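Local coordinates for protein myosin-I heavy chain (Dictyostelium discoideum, PDB 5EJY) that is an actin-based myosin motor with ATPase activity that takes part in the early steps of phagocytosis and in adhesion, at residues Val412-Gln417 with Lys425-Ala430; Asp464-Ile469 with Thr476-Thr481. All coordinates share one frame; numbering follows the deposited sequence.

Interaction 1. Residues Val412-Gln417 with Lys425-Ala430; sequences VVCEHQ and KNFVLA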
ATOM      1  N   VAL A 412      -6.903 -18.608   1.043  1.00 22.65           N
ATOM      2  CA  VAL A 412      -5.727 -18.564   0.183  1.00 21.95           C
ATOM      3  C   VAL A 412      -5.802 -19.701  -0.838  1.00 28.35           C
ATOM      4  O   VAL A 412      -5.918 -20.870  -0.462  1.00 26.23           O
ATOM      5  CB  VAL A 412      -4.418 -18.721   0.992  1.00 24.89           C
ATOM      6  CG1 VAL A 412      -3.202 -18.612   0.070  1.00 26.24           C
ATOM      7  CG2 VAL A 412      -4.341 -17.682   2.113  1.00 27.99           C
ATOM      8  N   VAL A 413      -5.738 -19.359  -2.119  1.00 25.05           N
ATOM      9  CA  VAL A 413      -5.755 -20.367  -3.186  1.00 26.16           C
ATOM     10  C   VAL A 413      -4.352 -20.945  -3.363  1.00 26.87           C
ATOM     11  O   VAL A 413      -3.385 -20.202  -3.556  1.00 25.97           O
ATOM     12  CB  VAL A 413      -6.234 -19.765  -4.523  1.00 30.11           C
ATOM     13  CG1 VAL A 413      -6.167 -20.805  -5.653  1.00 29.81           C
ATOM     14  CG2 VAL A 413      -7.642 -19.209  -4.386  1.00 27.64           C
ATOM     15  N   CYS A 414      -4.240 -22.273  -3.294  1.00 26.61           N
ATOM     16  CA  CYS A 414      -2.944 -22.922  -3.364  1.00 22.86           C
ATOM     17  C   CYS A 414      -2.913 -24.115  -4.315  1.00 26.05           C
ATOM     18  O   CYS A 414      -3.946 -24.616  -4.766  1.00 24.44           O
ATOM     19  CB  CYS A 414      -2.499 -23.421  -1.983  1.00 26.92           C
ATOM     20  SG  CYS A 414      -2.407 -22.179  -0.703  1.00 26.65           S
ATOM     21  N   GLU A 415      -1.701 -24.570  -4.588  1.00 28.69           N
ATOM     22  CA  GLU A 415      -1.512 -25.856  -5.242  1.00 28.97           C
ATOM     23  C   GLU A 415      -0.247 -26.500  -4.701  1.00 28.03           C
ATOM     24  O   GLU A 415       0.586 -25.839  -4.082  1.00 27.06           O
ATOM     25  CB  GLU A 415      -1.458 -25.689  -6.758  1.00 34.06           C
ATOM     26  CG  GLU A 415      -0.305 -24.849  -7.259  1.00 42.26           C
ATOM     27  CD  GLU A 415      -0.478 -24.464  -8.719  1.00 53.46           C
ATOM     28  OE1 GLU A 415      -1.610 -24.095  -9.106  1.00 55.54           O
ATOM     29  OE2 GLU A 415       0.511 -24.539  -9.479  1.00 50.59           O
ATOM     30  N   HIS A 416      -0.105 -27.805  -4.907  1.00 30.87           N
ATOM     31  CA  HIS A 416       1.096 -28.485  -4.462  1.00 25.67           C
ATOM     32  C   HIS A 416       1.552 -29.455  -5.552  1.00 30.44           C
ATOM     33  O   HIS A 416       0.798 -29.760  -6.484  1.00 27.37           O
ATOM     34  CB  HIS A 416       0.875 -29.214  -3.132  1.00 28.17           C
ATOM     35  CG  HIS A 416       0.160 -30.521  -3.264  1.00 32.44           C
ATOM     36  ND1 HIS A 416       0.810 -31.698  -3.574  1.00 38.71           N
ATOM     37  CD2 HIS A 416      -1.152 -30.837  -3.142  1.00 33.21           C
ATOM     38  CE1 HIS A 416      -0.068 -32.682  -3.631  1.00 36.51           C
ATOM     39  NE2 HIS A 416      -1.267 -32.188  -3.372  1.00 40.21           N
ATOM     40  N   GLN A 417       2.788 -29.904  -5.435  1.00 29.39           N
ATOM     41  CA  GLN A 417       3.383 -30.781  -6.438  1.00 34.96           C
ATOM     42  C   GLN A 417       3.945 -32.036  -5.797  1.00 33.27           C
ATOM     43  O   GLN A 417       4.900 -32.613  -6.308  1.00 35.54           O
ATOM     44  CB  GLN A 417       4.513 -30.045  -7.159  1.00 34.39           C
ATOM     45  CG  GLN A 417       4.094 -28.734  -7.780  1.00 41.19           C
ATOM     46  CD  GLN A 417       5.196 -28.101  -8.604  1.00 49.01           C
ATOM     47  OE1 GLN A 417       6.387 -28.264  -8.313  1.00 46.37           O
ATOM     48  NE2 GLN A 417       4.803 -27.373  -9.645  1.00 52.00           N
ATOM     49  N   LYS A 425      -4.245 -31.620  -6.158  1.00 35.41           N
ATOM     50  CA  LYS A 425      -3.222 -30.660  -6.552  1.00 37.23           C
ATOM     51  C   LYS A 425      -3.655 -29.238  -6.246  1.00 33.76           C
ATOM     52  O   LYS A 425      -2.844 -28.405  -5.836  1.00 32.44           O
ATOM     53  CB  LYS A 425      -2.923 -30.764  -8.049  1.00 39.92           C
ATOM     54  CG  LYS A 425      -2.359 -29.472  -8.631  1.00 46.10           C
ATOM     55  CD  LYS A 425      -2.099 -29.552 -10.127  1.00 55.18           C
ATOM     56  CE  LYS A 425      -1.671 -28.189 -10.662  1.00 60.06           C
ATOM     57  NZ  LYS A 425      -1.454 -28.196 -12.135  1.00 65.49           N
ATOM     58  N   ASN A 426      -4.931 -28.958  -6.483  1.00 35.82           N
ATOM     59  CA  ASN A 426      -5.483 -27.641  -6.215  1.00 34.69           C
ATOM     60  C   ASN A 426      -6.333 -27.690  -4.964  1.00 35.21           C
ATOM     61  O   ASN A 426      -7.228 -28.524  -4.840  1.00 33.89           O
ATOM     62  CB  ASN A 426      -6.305 -27.142  -7.405  1.00 39.49           C
ATOM     63  CG  ASN A 426      -5.513 -27.137  -8.695  1.00 41.28           C
ATOM     64  OD1 ASN A 426      -4.802 -26.178  -9.004  1.00 42.00           O
ATOM     65  ND2 ASN A 426      -5.629 -28.216  -9.458  1.00 44.90           N
ATOM     66  N   PHE A 427      -6.040 -26.805  -4.019  1.00 32.01           N
ATOM     67  CA  PHE A 427      -6.789 -26.774  -2.781  1.00 23.85           C
ATOM     68  C   PHE A 427      -6.845 -25.334  -2.261  1.00 25.45           C
ATOM     69  O   PHE A 427      -6.260 -24.422  -2.851  1.00 24.28           O
ATOM     70  CB  PHE A 427      -6.137 -27.691  -1.743  1.00 23.03           C
ATOM     71  CG  PHE A 427      -4.691 -27.360  -1.458  1.00 25.39           C
ATOM     72  CD1 PHE A 427      -3.686 -27.803  -2.304  1.00 29.11           C
ATOM     73  CD2 PHE A 427      -4.342 -26.601  -0.351  1.00 23.48           C
ATOM     74  CE1 PHE A 427      -2.353 -27.497  -2.049  1.00 28.42           C
ATOM     75  CE2 PHE A 427      -3.018 -26.283  -0.087  1.00 24.23           C
ATOM     76  CZ  PHE A 427      -2.014 -26.735  -0.939  1.00 27.65           C
ATOM     77  N   VAL A 428      -7.549 -25.151  -1.157  1.00 24.21           N
ATOM     78  CA  VAL A 428      -7.670 -23.835  -0.533  1.00 23.03           C
ATOM     79  C   VAL A 428      -7.122 -23.999   0.872  1.00 26.24           C
ATOM     80  O   VAL A 428      -7.374 -25.013   1.529  1.00 25.09           O
ATOM     81  CB  VAL A 428      -9.143 -23.395  -0.481  1.00 24.99           C
ATOM     82  CG1 VAL A 428      -9.345 -22.228   0.499  1.00 23.00           C
ATOM     83  CG2 VAL A 428      -9.643 -23.024  -1.881  1.00 30.76           C
ATOM     84  N   LEU A 429      -6.318 -23.048   1.320  1.00 21.77           N
ATOM     85  CA  LEU A 429      -6.012 -22.973   2.740  1.00 21.46           C
ATOM     86  C   LEU A 429      -6.999 -21.997   3.362  1.00 27.27           C
ATOM     87  O   LEU A 429      -7.095 -20.839   2.945  1.00 25.70           O
ATOM     88  CB  LEU A 429      -4.574 -22.530   2.990  1.00 24.56           C
ATOM     89  CG  LEU A 429      -3.505 -23.550   2.592  1.00 26.35           C
ATOM     90  CD1 LEU A 429      -2.106 -23.080   2.981  1.00 22.94           C
ATOM     91  CD2 LEU A 429      -3.810 -24.904   3.249  1.00 26.50           C
ATOM     92  N   ALA A 430      -7.765 -22.480   4.329  1.00 21.78           N
ATOM     93  CA  ALA A 430      -8.711 -21.638   5.040  1.00 24.62           C
ATOM     94  C   ALA A 430      -8.201 -21.484   6.465  1.00 28.27           C
ATOM     95  O   ALA A 430      -8.231 -22.442   7.243  1.00 27.65           O
ATOM     96  CB  ALA A 430     -10.098 -22.276   5.018  1.00 24.26           C
TER
HETATM   97  O   HOH W   1      -4.929 -23.779  -7.552  1.00 41.25           O
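Cys414 sits over one face of the Phe427 ring, its CB 3.8 Å from the ring centroid and somewhat toward the rim, a CH-pi contact at the heart of this antiparallel beta hairpin. The hairpin pairs strands 410-415 and 426-432, the first two of the PH-like lobe that ends the FERM domain in this myosin tail fragment. With CG set between the backbone N and the carbonyl carbon (chi1 57°), the Phe427 ring is swung across toward the opposite strand, where CB of Cys414 meets it. The sulfur goes the other way along the sheet: Cys414 SG rests 3.7 Å from CG of Leu429, and its approach to the ring is only oblique. Val412 lies on the same face beside Leu429, and these two side chains also touch helix 484-499, which covers this end of the lobe.

Toward the turn, CE1 of Phe427 meets the edge of the His416 imidazole, 3.7 Å from CD2, with the two ring planes oblique to each other. The imidazole is held at both nitrogens by the intervening loop: ND1 takes the backbone N-H of Ser418 and NE2 bonds to the carbonyl of Tyr423, so the proton probably resides on NE2. The backbone ladder runs past all of this, from the mutual bonds of Val412 and Leu429 to His416 N on Lys425 O, 3.0 Å.

On the other face Glu415 and Asn426 form a non-hydrogen-bonded pair; their side chains run side by side, with carboxylate and amide planes 84° apart. Cys414 O accepts Phe427 N, which stands 41° out of its carbonyl plane. A water within hydrogen-bonding distance of Cys414 O probably links the two strands at this polar edge, since it also lies 2.8 Å from Asn426 OD1.

Interaction 2. Residues Asp464-Ile469 with Thr476-Thr481; sequences DKSVSI and TLQAFT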
ATOM      1  N   ASP A 464       9.738 -17.328  -2.930  1.00 29.41           N
ATOM      2  CA  ASP A 464       9.002 -16.386  -3.771  1.00 32.61           C
ATOM      3  C   ASP A 464       7.622 -16.898  -4.142  1.00 31.46           C
ATOM      4  O   ASP A 464       6.720 -16.112  -4.444  1.00 32.62           O
ATOM      5  CB  ASP A 464       9.789 -16.099  -5.052  1.00 42.57           C
ATOM      6  CG  ASP A 464      11.064 -15.333  -4.783  1.00 42.60           C
ATOM      7  OD1 ASP A 464      11.066 -14.543  -3.816  1.00 41.88           O
ATOM      8  OD2 ASP A 464      12.058 -15.526  -5.521  1.00 40.21           O
ATOM      9  N   LYS A 465       7.460 -18.219  -4.122  1.00 28.36           N
ATOM     10  CA  LYS A 465       6.257 -18.837  -4.671  1.00 30.06           C
ATOM     11  C   LYS A 465       5.520 -19.793  -3.737  1.00 26.58           C
ATOM     12  O   LYS A 465       4.472 -20.315  -4.094  1.00 24.42           O
ATOM     13  CB  LYS A 465       6.605 -19.578  -5.965  1.00 32.15           C
ATOM     14  CG  LYS A 465       7.024 -18.651  -7.101  1.00 36.52           C
ATOM     15  CD  LYS A 465       7.330 -19.428  -8.367  1.00 36.27           C
ATOM     16  CE  LYS A 465       6.086 -20.098  -8.922  1.00 42.39           C
ATOM     17  NZ  LYS A 465       6.383 -20.893 -10.146  1.00 40.75           N
ATOM     18  N   SER A 466       6.054 -20.030  -2.546  1.00 28.31           N
ATOM     19  CA  SER A 466       5.453 -21.043  -1.687  1.00 29.13           C
ATOM     20  C   SER A 466       5.700 -20.781  -0.216  1.00 28.38           C
ATOM     21  O   SER A 466       6.564 -19.984   0.153  1.00 26.76           O
ATOM     22  CB  SER A 466       6.024 -22.421  -2.039  1.00 24.34           C
ATOM     23  OG  SER A 466       7.388 -22.499  -1.644  1.00 27.64           O
ATOM     24  N   VAL A 467       4.929 -21.465   0.620  1.00 26.11           N
ATOM     25  CA  VAL A 467       5.196 -21.522   2.049  1.00 23.60           C
ATOM     26  C   VAL A 467       5.206 -23.000   2.426  1.00 24.17           C
ATOM     27  O   VAL A 467       4.331 -23.758   2.018  1.00 25.95           O
ATOM     28  CB  VAL A 467       4.125 -20.794   2.880  1.00 23.58           C
ATOM     29  CG1 VAL A 467       4.459 -20.869   4.374  1.00 24.48           C
ATOM     30  CG2 VAL A 467       4.005 -19.320   2.436  1.00 21.83           C
ATOM     31  N   SER A 468       6.194 -23.390   3.211  1.00 23.20           N
ATOM     32  CA  SER A 468       6.328 -24.773   3.647  1.00 27.34           C
ATOM     33  C   SER A 468       5.751 -24.959   5.043  1.00 24.63           C
ATOM     34  O   SER A 468       6.253 -24.411   6.026  1.00 29.89           O
ATOM     35  CB  SER A 468       7.794 -25.187   3.584  1.00 26.52           C
ATOM     36  OG  SER A 468       8.173 -25.314   2.224  1.00 28.23           O
ATOM     37  N   ILE A 469       4.669 -25.716   5.110  1.00 23.89           N
ATOM     38  CA  ILE A 469       3.920 -25.868   6.343  1.00 27.65           C
ATOM     39  C   ILE A 469       4.131 -27.279   6.875  1.00 30.16           C
ATOM     40  O   ILE A 469       4.083 -28.241   6.116  1.00 25.70           O
ATOM     41  CB  ILE A 469       2.433 -25.627   6.077  1.00 28.34           C
ATOM     42  CG1 ILE A 469       2.209 -24.151   5.705  1.00 31.69           C
ATOM     43  CG2 ILE A 469       1.597 -26.017   7.273  1.00 35.63           C
ATOM     44  CD1 ILE A 469       1.202 -23.984   4.591  1.00 33.00           C
ATOM     45  N   THR A 476       6.387 -32.165   5.211  1.00 28.58           N
ATOM     46  CA  THR A 476       6.179 -30.780   4.780  1.00 29.60           C
ATOM     47  C   THR A 476       5.211 -30.696   3.615  1.00 27.19           C
ATOM     48  O   THR A 476       5.293 -31.474   2.669  1.00 25.12           O
ATOM     49  CB  THR A 476       7.513 -30.149   4.379  1.00 31.19           C
ATOM     50  OG1 THR A 476       8.333 -30.017   5.545  1.00 34.65           O
ATOM     51  CG2 THR A 476       7.306 -28.781   3.742  1.00 30.31           C
ATOM     52  N   LEU A 477       4.261 -29.773   3.705  1.00 26.56           N
ATOM     53  CA  LEU A 477       3.417 -29.454   2.573  1.00 27.28           C
ATOM     54  C   LEU A 477       3.965 -28.153   2.005  1.00 27.81           C
ATOM     55  O   LEU A 477       3.952 -27.131   2.686  1.00 26.51           O
ATOM     56  CB  LEU A 477       1.962 -29.256   3.008  1.00 25.65           C
ATOM     57  CG  LEU A 477       1.034 -28.551   2.003  1.00 27.77           C
ATOM     58  CD1 LEU A 477       0.959 -29.269   0.664  1.00 27.45           C
ATOM     59  CD2 LEU A 477      -0.370 -28.378   2.583  1.00 28.61           C
ATOM     60  N   GLN A 478       4.496 -28.197   0.787  1.00 26.73           N
ATOM     61  CA  GLN A 478       4.994 -26.979   0.164  1.00 25.48           C
ATOM     62  C   GLN A 478       3.856 -26.410  -0.648  1.00 25.27           C
ATOM     63  O   GLN A 478       3.584 -26.853  -1.775  1.00 23.59           O
ATOM     64  CB  GLN A 478       6.233 -27.216  -0.708  1.00 25.60           C
ATOM     65  CG  GLN A 478       6.759 -25.917  -1.325  1.00 24.12           C
ATOM     66  CD  GLN A 478       8.025 -26.103  -2.126  1.00 29.66           C
ATOM     67  OE1 GLN A 478       8.362 -27.214  -2.521  1.00 26.69           O
ATOM     68  NE2 GLN A 478       8.738 -25.007  -2.368  1.00 27.14           N
ATOM     69  N   ALA A 479       3.153 -25.463  -0.033  1.00 25.45           N
ATOM     70  CA  ALA A 479       1.979 -24.853  -0.640  1.00 23.67           C
ATOM     71  C   ALA A 479       2.377 -23.695  -1.544  1.00 27.60           C
ATOM     72  O   ALA A 479       2.817 -22.652  -1.066  1.00 23.26           O
ATOM     73  CB  ALA A 479       1.008 -24.354   0.449  1.00 24.39           C
ATOM     74  N   PHE A 480       2.211 -23.887  -2.850  1.00 25.10           N
ATOM     75  CA  PHE A 480       2.445 -22.829  -3.820  1.00 24.41           C
ATOM     76  C   PHE A 480       1.240 -21.916  -3.895  1.00 23.53           C
ATOM     77  O   PHE A 480       0.103 -22.370  -3.907  1.00 25.39           O
ATOM     78  CB  PHE A 480       2.751 -23.409  -5.201  1.00 26.02           C
ATOM     79  CG  PHE A 480       4.048 -24.161  -5.245  1.00 26.30           C
ATOM     80  CD1 PHE A 480       5.250 -23.481  -5.389  1.00 27.35           C
ATOM     81  CD2 PHE A 480       4.070 -25.530  -5.080  1.00 25.12           C
ATOM     82  CE1 PHE A 480       6.451 -24.159  -5.410  1.00 30.15           C
ATOM     83  CE2 PHE A 480       5.282 -26.227  -5.106  1.00 28.20           C
ATOM     84  CZ  PHE A 480       6.468 -25.538  -5.273  1.00 26.29           C
ATOM     85  N   THR A 481       1.498 -20.618  -3.952  1.00 25.78           N
ATOM     86  CA  THR A 481       0.412 -19.653  -3.976  1.00 25.02           C
ATOM     87  C   THR A 481       0.928 -18.362  -4.583  1.00 26.05           C
ATOM     88  O   THR A 481       2.115 -18.050  -4.469  1.00 26.15           O
ATOM     89  CB  THR A 481      -0.146 -19.414  -2.557  1.00 26.67           C
ATOM     90  OG1 THR A 481      -1.310 -18.582  -2.635  1.00 30.21           O
ATOM     91  CG2 THR A 481       0.909 -18.756  -1.652  1.00 26.33           C
TER
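Ile469 is held to Leu477 by two nearly straight backbone bonds where strand 466-470 pairs antiparallel with strand 476-480, forming the last hairpin of the PH-like lobe before its C-terminal helix: Ile469 N reaches Leu477 O and Ile469 O receives Leu477 N, each at 2.9 Å. Ile469, Ser466 and Lys465 have the most surface buried here. The isoleucine side chain lies on the apolar face, where CD1 comes 4.2 Å from CB of Ala479. Leu429 of strand 426-432 and Ile491 of helix 484-499 also pack on this isoleucine, while Val467 alongside meets the same helix.

Ser466 points to the other face, wedged between Gln478 and Phe480. Its CB is 3.6 Å from CD1 of Phe480, an oblique approach to the ring, and equally close to CG of Gln478. The glutamine stands directly across from Ser468 but runs out extended (chi1 -179°, chi2 177°) along the diagonal, bringing NE2 to within 2.9 Å of Ser466 OG, with the oxygen close to the amide plane and the bond nearly straight at 165°. Having accepted this N-H, the hydroxyl probably gives its own proton to Asp463 OD1, which also takes the backbone N-H of Lys465. A leucine in place of Gln478 would probably leave Ser466 OG without this N-H donor.

Lys465 contributes mainly through Lys465 O, which receives Thr481 N at 3.0 Å and touches CA of Phe480 at 3.2 Å. NZ holds a polyethylene glycol molecule, probably from the crystallisation liquor. The chemistry thus divides by face: aliphatic groups turn inward, to helix 484-499 and to Phe427 and His416, while the opposite face carries a chain of hydrogen bonds, probably running from amide through hydroxyl to carboxylate, which is likely to fix how Gln478 and Ser466 are turned.

Interaction 1 closes before interaction 2 opens along the chain, and their centres are about 9 Å apart in the PH-like lobe of the FERM domain. Each is a hairpin of a different antiparallel sheet, 412-417 with 425-430 in the four-stranded one and 464-469 with 476-481 in the three-stranded one. The outer strands 410-415 and 476-480 meet: Phe480 N probably bonds to Glu415 O at 2.8 Å and Thr481 OG1 to Val413 O at 2.8 Å. Phe427 also packs on Ala479. Side chains of both hairpins touch helix 484-499, so first and last strands close on each other and share one core beneath the C-terminal helix.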